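Local coordinates for protein 6-phospho-beta-d glycosidase (Streptococcus pyogenes, PDB 5FOO) that probably hydrolyses 6-phospho-beta-glucosides as a family 1 glycoside hydrolase, and binds the probe 6-phosphocyclophellitol in its active-site pocket, at residues Q26-W34 / F120-Q128. The protein carries 1 engineered substitution. Sequence-based numbering, arbitrary orientation.
Sequences QHRNLFDYW and FDLPIALYQ. With PO4 (phosphate ion), chain M.
Asn29 and Pro123 form a single backbone bridge between two loops of the family 1 (beta/alpha)8 barrel. The loop of 120-123 follows barrel strand 112-116. Ile124 N donates to Arg28 O at 3.0 Å. Leu30 N reaches Leu122 O, but this bond is weak. Each loop then turns into a helix, and the two short helical segments run nearly at right angles (86°).

Side chains meet between them. Ile124 lays CG1 over one face of the Tyr33 ring, a CH-pi contact 4.0 Å from the centroid. Its CG1 stands anti to the backbone N (chi1 -164°), and CD1 continues to Leu30 CD2, 3.6 Å away. The same Leu30 methyl also touches Tyr127 CB, while Leu30 CD1 lies against Leu122 CB. Deeper in, Phe120 O meets the edge of the Phe31 ring in its plane. Phe120 and Phe31 both pack on Trp424 of the ligand pocket, and the Phe120 side chain comes within about 4 Å of bound 6-phosphocyclophellitol.

A capping box sets the start of helix 30-37. Asp32 N donates to Asn29 OD1, and Asn29 N returns a bond to Asp32 OD2. Asn29 ND2 is held by Gln78, and Asp32 OD2 has a salt bridge to Lys25.

At the outer side sits a phosphate ion, probably from the crystallisation liquor. His27 ND1 binds its O3. Arg28 bends at chi3 (-62°), which brings NE to O4 at 2.9 Å and NH2 to O1; Arg28 N binds O4 as well. Arg28 NH1 pairs with Glu36. One water links ion and backbones: it donates to phosphate O3 and Arg28 O, and accepts from Ala125 N at 3.0 Å.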
ATOM      1  N   GLN A  26     -20.497  -9.577   1.871  1.00 27.54           N
ATOM      2  CA  GLN A  26     -21.534  -9.765   0.876  1.00 28.07           C
ATOM      3  C   GLN A  26     -20.977 -10.082  -0.511  1.00 28.84           C
ATOM      4  O   GLN A  26     -21.592 -10.840  -1.268  1.00 24.35           O
ATOM      5  CB  GLN A  26     -22.433  -8.528   0.838  1.00 29.28           C
ATOM      6  CG  GLN A  26     -23.580  -8.607  -0.135  1.00 29.90           C
ATOM      7  CD  GLN A  26     -24.537  -7.404  -0.082  1.00 31.27           C
ATOM      8  OE1 GLN A  26     -24.568  -6.588   0.831  1.00 29.24           O
ATOM      9  NE2 GLN A  26     -25.339  -7.319  -1.085  1.00 31.98           N
ATOM     10  N   HIS A  27     -19.867  -9.470  -0.899  1.00 26.59           N
ATOM     11  CA  HIS A  27     -19.458  -9.552  -2.300  1.00 25.90           C
ATOM     12  C   HIS A  27     -18.067 -10.074  -2.325  1.00 25.23           C
ATOM     13  O   HIS A  27     -17.335  -9.965  -1.337  1.00 23.63           O
ATOM     14  CB  HIS A  27     -19.445  -8.142  -2.983  1.00 27.54           C
ATOM     15  CG  HIS A  27     -20.746  -7.381  -2.954  1.00 27.61           C
ATOM     16  ND1 HIS A  27     -21.760  -7.590  -3.873  1.00 31.08           N
ATOM     17  CD2 HIS A  27     -21.159  -6.341  -2.188  1.00 27.37           C
ATOM     18  CE1 HIS A  27     -22.753  -6.746  -3.659  1.00 27.35           C
ATOM     19  NE2 HIS A  27     -22.439  -6.006  -2.606  1.00 28.83           N
ATOM     20  N   ARG A  28     -17.671 -10.553  -3.504  1.00 26.93           N
ATOM     21  CA  ARG A  28     -16.289 -10.913  -3.791  1.00 29.62           C
ATOM     22  C   ARG A  28     -15.476  -9.770  -4.369  1.00 30.11           C
ATOM     23  O   ARG A  28     -15.932  -9.058  -5.282  1.00 28.55           O
ATOM     24  CB  ARG A  28     -16.228 -12.093  -4.785  1.00 31.48           C
ATOM     25  CG  ARG A  28     -16.956 -13.348  -4.245  1.00 33.38           C
ATOM     26  CD  ARG A  28     -17.204 -14.398  -5.324  1.00 36.67           C
ATOM     27  NE  ARG A  28     -18.057 -13.861  -6.363  1.00 31.28           N
ATOM     28  CZ  ARG A  28     -18.428 -14.508  -7.456  1.00 33.63           C
ATOM     29  NH1 ARG A  28     -18.052 -15.754  -7.713  1.00 31.77           N
ATOM     30  NH2 ARG A  28     -19.203 -13.878  -8.285  1.00 36.87           N
ATOM     31  N   ASN A  29     -14.268  -9.615  -3.835  1.00 27.09           N
ATOM     32  CA  ASN A  29     -13.297  -8.806  -4.485  1.00 26.61           C
ATOM     33  C   ASN A  29     -12.543  -9.573  -5.555  1.00 26.00           C
ATOM     34  O   ASN A  29     -12.785 -10.742  -5.727  1.00 26.31           O
ATOM     35  CB  ASN A  29     -12.397  -8.074  -3.450  1.00 27.71           C
ATOM     36  CG  ASN A  29     -11.449  -8.985  -2.676  1.00 27.17           C
ATOM     37  OD1 ASN A  29     -10.766  -9.831  -3.218  1.00 30.41           O
ATOM     38  ND2 ASN A  29     -11.319  -8.703  -1.403  1.00 27.44           N
ATOM     39  N   LEU A  30     -11.632  -8.923  -6.271  1.00 26.83           N
ATOM     40  CA  LEU A  30     -10.910  -9.615  -7.345  1.00 25.48           C
ATOM     41  C   LEU A  30     -10.185 -10.801  -6.818  1.00 29.90           C
ATOM     42  O   LEU A  30     -10.269 -11.875  -7.437  1.00 31.43           O
ATOM     43  CB  LEU A  30      -9.931  -8.732  -8.074  1.00 25.53           C
ATOM     44  CG  LEU A  30     -10.534  -7.511  -8.724  1.00 27.71           C
ATOM     45  CD1 LEU A  30      -9.511  -6.751  -9.534  1.00 30.77           C
ATOM     46  CD2 LEU A  30     -11.747  -7.852  -9.584  1.00 31.28           C
ATOM     47  N   PHE A  31      -9.478 -10.657  -5.695  1.00 27.68           N
ATOM     48  CA  PHE A  31      -8.720 -11.821  -5.164  1.00 30.32           C
ATOM     49  C   PHE A  31      -9.584 -12.997  -4.620  1.00 30.85           C
ATOM     50  O   PHE A  31      -9.226 -14.156  -4.810  1.00 30.06           O
ATOM     51  CB  PHE A  31      -7.694 -11.402  -4.125  1.00 28.61           C
ATOM     52  CG  PHE A  31      -6.336 -11.113  -4.705  1.00 31.49           C
ATOM     53  CD1 PHE A  31      -5.467 -12.154  -5.017  1.00 29.20           C
ATOM     54  CD2 PHE A  31      -5.908  -9.789  -4.903  1.00 31.86           C
ATOM     55  CE1 PHE A  31      -4.208 -11.878  -5.540  1.00 33.93           C
ATOM     56  CE2 PHE A  31      -4.664  -9.502  -5.428  1.00 31.89           C
ATOM     57  CZ  PHE A  31      -3.798 -10.543  -5.762  1.00 34.30           C
ATOM     58  N   ASP A  32     -10.722 -12.687  -3.990  1.00 28.66           N
ATOM     59  CA  ASP A  32     -11.639 -13.687  -3.544  1.00 29.84           C
ATOM     60  C   ASP A  32     -12.081 -14.510  -4.760  1.00 31.26           C
ATOM     61  O   ASP A  32     -12.171 -15.745  -4.670  1.00 30.82           O
ATOM     62  CB  ASP A  32     -12.915 -13.112  -2.926  1.00 30.10           C
ATOM     63  CG  ASP A  32     -12.666 -12.143  -1.784  1.00 30.66           C
ATOM     64  OD1 ASP A  32     -11.767 -12.401  -0.962  1.00 31.82           O
ATOM     65  OD2 ASP A  32     -13.423 -11.140  -1.698  1.00 31.35           O
ATOM     66  N   TYR A  33     -12.404 -13.818  -5.853  1.00 29.27           N
ATOM     67  CA  TYR A  33     -12.868 -14.467  -7.072  1.00 33.41           C
ATOM     68  C   TYR A  33     -11.817 -15.380  -7.699  1.00 33.85           C
ATOM     69  O   TYR A  33     -12.100 -16.563  -8.085  1.00 29.69           O
ATOM     70  CB  TYR A  33     -13.282 -13.448  -8.122  1.00 32.89           C
ATOM     71  CG  TYR A  33     -13.714 -14.103  -9.407  1.00 30.74           C
ATOM     72  CD1 TYR A  33     -14.944 -14.761  -9.474  1.00 32.63           C
ATOM     73  CD2 TYR A  33     -12.928 -14.015 -10.568  1.00 31.06           C
ATOM     74  CE1 TYR A  33     -15.367 -15.352 -10.657  1.00 33.14           C
ATOM     75  CE2 TYR A  33     -13.342 -14.589 -11.764  1.00 33.55           C
ATOM     76  CZ  TYR A  33     -14.560 -15.272 -11.783  1.00 33.86           C
ATOM     77  OH  TYR A  33     -14.996 -15.836 -12.918  1.00 39.96           O
ATOM     78  N   TRP A  34     -10.626 -14.802  -7.807  1.00 30.35           N
ATOM     79  CA  TRP A  34      -9.470 -15.497  -8.294  1.00 30.36           C
ATOM     80  C   TRP A  34      -9.148 -16.776  -7.538  1.00 32.21           C
ATOM     81  O   TRP A  34      -8.843 -17.813  -8.155  1.00 35.98           O
ATOM     82  CB  TRP A  34      -8.234 -14.585  -8.313  1.00 31.11           C
ATOM     83  CG  TRP A  34      -7.206 -14.912  -9.430  1.00 32.85           C
ATOM     84  CD1 TRP A  34      -7.339 -15.799 -10.472  1.00 32.90           C
ATOM     85  CD2 TRP A  34      -5.923 -14.319  -9.579  1.00 30.57           C
ATOM     86  NE1 TRP A  34      -6.200 -15.786 -11.245  1.00 33.32           N
ATOM     87  CE2 TRP A  34      -5.317 -14.895 -10.706  1.00 31.14           C
ATOM     88  CE3 TRP A  34      -5.197 -13.382  -8.822  1.00 32.30           C
ATOM     89  CZ2 TRP A  34      -4.050 -14.531 -11.133  1.00 32.83           C
ATOM     90  CZ3 TRP A  34      -3.931 -13.002  -9.262  1.00 29.59           C
ATOM     91  CH2 TRP A  34      -3.380 -13.563 -10.398  1.00 32.65           C
ATOM     92  N   PHE A 120      -6.122  -3.305  -3.505  1.00 25.57           N
ATOM     93  CA  PHE A 120      -6.193  -4.329  -4.540  1.00 25.80           C
ATOM     94  C   PHE A 120      -7.512  -5.094  -4.538  1.00 30.19           C
ATOM     95  O   PHE A 120      -7.541  -6.295  -4.914  1.00 26.36           O
ATOM     96  CB  PHE A 120      -5.045  -5.368  -4.353  1.00 26.61           C
ATOM     97  CG  PHE A 120      -3.660  -4.786  -4.126  1.00 23.84           C
ATOM     98  CD1 PHE A 120      -3.300  -3.490  -4.462  1.00 25.64           C
ATOM     99  CD2 PHE A 120      -2.682  -5.609  -3.586  1.00 25.91           C
ATOM    100  CE1 PHE A 120      -1.986  -3.007  -4.238  1.00 24.52           C
ATOM    101  CE2 PHE A 120      -1.382  -5.160  -3.362  1.00 25.03           C
ATOM    102  CZ  PHE A 120      -1.028  -3.854  -3.704  1.00 26.74           C
ATOM    103  N   ASP A 121      -8.603  -4.437  -4.107  1.00 25.02           N
ATOM    104  CA  ASP A 121      -9.838  -5.134  -3.854  1.00 25.14           C
ATOM    105  C   ASP A 121     -11.079  -4.575  -4.487  1.00 23.59           C
ATOM    106  O   ASP A 121     -12.141  -4.581  -3.873  1.00 27.50           O
ATOM    107  CB  ASP A 121     -10.042  -5.355  -2.336  1.00 26.05           C
ATOM    108  CG  ASP A 121     -10.251  -4.036  -1.559  1.00 27.09           C
ATOM    109  OD1 ASP A 121      -9.776  -2.973  -2.038  1.00 23.78           O
ATOM    110  OD2 ASP A 121     -10.904  -4.078  -0.484  1.00 29.50           O
ATOM    111  N   LEU A 122     -10.974  -4.196  -5.744  1.00 25.47           N
ATOM    112  CA  LEU A 122     -12.136  -3.925  -6.569  1.00 25.09           C
ATOM    113  C   LEU A 122     -13.143  -5.081  -6.479  1.00 24.58           C
ATOM    114  O   LEU A 122     -12.769  -6.267  -6.566  1.00 28.51           O
ATOM    115  CB  LEU A 122     -11.687  -3.684  -8.021  1.00 25.54           C
ATOM    116  CG  LEU A 122     -12.800  -3.353  -8.989  1.00 30.20           C
ATOM    117  CD1 LEU A 122     -13.110  -1.865  -8.975  1.00 31.61           C
ATOM    118  CD2 LEU A 122     -12.460  -3.816 -10.399  1.00 33.06           C
ATOM    119  N   PRO A 123     -14.433  -4.783  -6.351  1.00 27.27           N
ATOM    120  CA  PRO A 123     -15.457  -5.848  -6.534  1.00 26.93           C
ATOM    121  C   PRO A 123     -15.430  -6.507  -7.926  1.00 28.90           C
ATOM    122  O   PRO A 123     -15.494  -5.816  -8.979  1.00 27.00           O
ATOM    123  CB  PRO A 123     -16.779  -5.113  -6.388  1.00 26.49           C
ATOM    124  CG  PRO A 123     -16.480  -3.850  -5.702  1.00 25.59           C
ATOM    125  CD  PRO A 123     -15.058  -3.469  -6.141  1.00 27.13           C
ATOM    126  N   ILE A 124     -15.339  -7.828  -7.945  1.00 30.96           N
ATOM    127  CA  ILE A 124     -15.470  -8.574  -9.227  1.00 31.01           C
ATOM    128  C   ILE A 124     -16.711  -8.159 -10.017  1.00 28.48           C
ATOM    129  O   ILE A 124     -16.640  -8.047 -11.230  1.00 30.56           O
ATOM    130  CB  ILE A 124     -15.378 -10.106  -9.023  1.00 31.55           C
ATOM    131  CG1 ILE A 124     -15.109 -10.854 -10.362  1.00 32.94           C
ATOM    132  CG2 ILE A 124     -16.633 -10.614  -8.356  1.00 32.03           C
ATOM    133  CD1 ILE A 124     -13.800 -10.473 -11.054  1.00 33.51           C
ATOM    134  N   ALA A 125     -17.838  -7.820  -9.391  1.00 30.21           N
ATOM    135  CA  ALA A 125     -19.011  -7.528 -10.223  1.00 28.08           C
ATOM    136  C   ALA A 125     -18.785  -6.273 -11.075  1.00 29.39           C
ATOM    137  O   ALA A 125     -19.299  -6.180 -12.206  1.00 28.40           O
ATOM    138  CB  ALA A 125     -20.307  -7.390  -9.401  1.00 30.09           C
ATOM    139  N   LEU A 126     -18.009  -5.316 -10.556  1.00 30.20           N
ATOM    140  CA  LEU A 126     -17.676  -4.089 -11.316  1.00 28.36           C
ATOM    141  C   LEU A 126     -16.653  -4.316 -12.398  1.00 28.33           C
ATOM    142  O   LEU A 126     -16.709  -3.658 -13.416  1.00 28.94           O
ATOM    143  CB  LEU A 126     -17.247  -2.943 -10.400  1.00 27.62           C
ATOM    144  CG  LEU A 126     -18.314  -2.546  -9.365  1.00 28.69           C
ATOM    145  CD1 LEU A 126     -17.797  -1.376  -8.482  1.00 27.45           C
ATOM    146  CD2 LEU A 126     -19.697  -2.294 -10.033  1.00 27.57           C
ATOM    147  N   TYR A 127     -15.714  -5.235 -12.186  1.00 28.74           N
ATOM    148  CA  TYR A 127     -14.864  -5.680 -13.274  1.00 29.63           C
ATOM    149  C   TYR A 127     -15.687  -6.323 -14.391  1.00 28.63           C
ATOM    150  O   TYR A 127     -15.582  -5.918 -15.538  1.00 29.19           O
ATOM    151  CB  TYR A 127     -13.748  -6.634 -12.828  1.00 30.53           C
ATOM    152  CG  TYR A 127     -12.935  -6.994 -14.046  1.00 31.52           C
ATOM    153  CD1 TYR A 127     -12.057  -6.069 -14.608  1.00 32.38           C
ATOM    154  CD2 TYR A 127     -13.094  -8.251 -14.692  1.00 34.50           C
ATOM    155  CE1 TYR A 127     -11.333  -6.383 -15.748  1.00 33.15           C
ATOM    156  CE2 TYR A 127     -12.366  -8.573 -15.842  1.00 32.49           C
ATOM    157  CZ  TYR A 127     -11.506  -7.642 -16.365  1.00 33.71           C
ATOM    158  OH  TYR A 127     -10.797  -7.907 -17.489  1.00 32.77           O
ATOM    159  N   GLN A 128     -16.547  -7.270 -14.044  1.00 30.99           N
ATOM    160  CA  GLN A 128     -17.350  -8.026 -15.069  1.00 30.59           C
ATOM    161  C   GLN A 128     -18.295  -7.096 -15.795  1.00 29.96           C
ATOM    162  O   GLN A 128     -18.326  -7.057 -17.002  1.00 30.85           O
ATOM    163  CB  GLN A 128     -18.130  -9.214 -14.423  1.00 35.71           C
ATOM    164  CG  GLN A 128     -17.224 -10.378 -13.973  1.00 40.08           C
ATOM    165  CD  GLN A 128     -17.903 -11.440 -13.086  1.00 44.35           C
ATOM    166  OE1 GLN A 128     -18.901 -11.190 -12.411  1.00 53.44           O
ATOM    167  NE2 GLN A 128     -17.286 -12.592 -13.010  1.00 51.79           N
TER
HETATM  168  P   PO4 M1470     -20.517 -10.716  -6.111  1.00 47.97           P
HETATM  169  O1  PO4 M1470     -20.414 -11.003  -7.606  1.00 58.84           O
HETATM  170  O2  PO4 M1470     -21.757 -11.242  -5.426  1.00 55.99           O
HETATM  171  O3  PO4 M1470     -20.646  -9.136  -5.996  1.00 42.34           O
HETATM  172  O4  PO4 M1470     -19.407 -11.446  -5.471  1.00 35.77           O
HETATM  173  O   HOH W   1     -18.341  -8.090  -6.438  1.00 25.10           O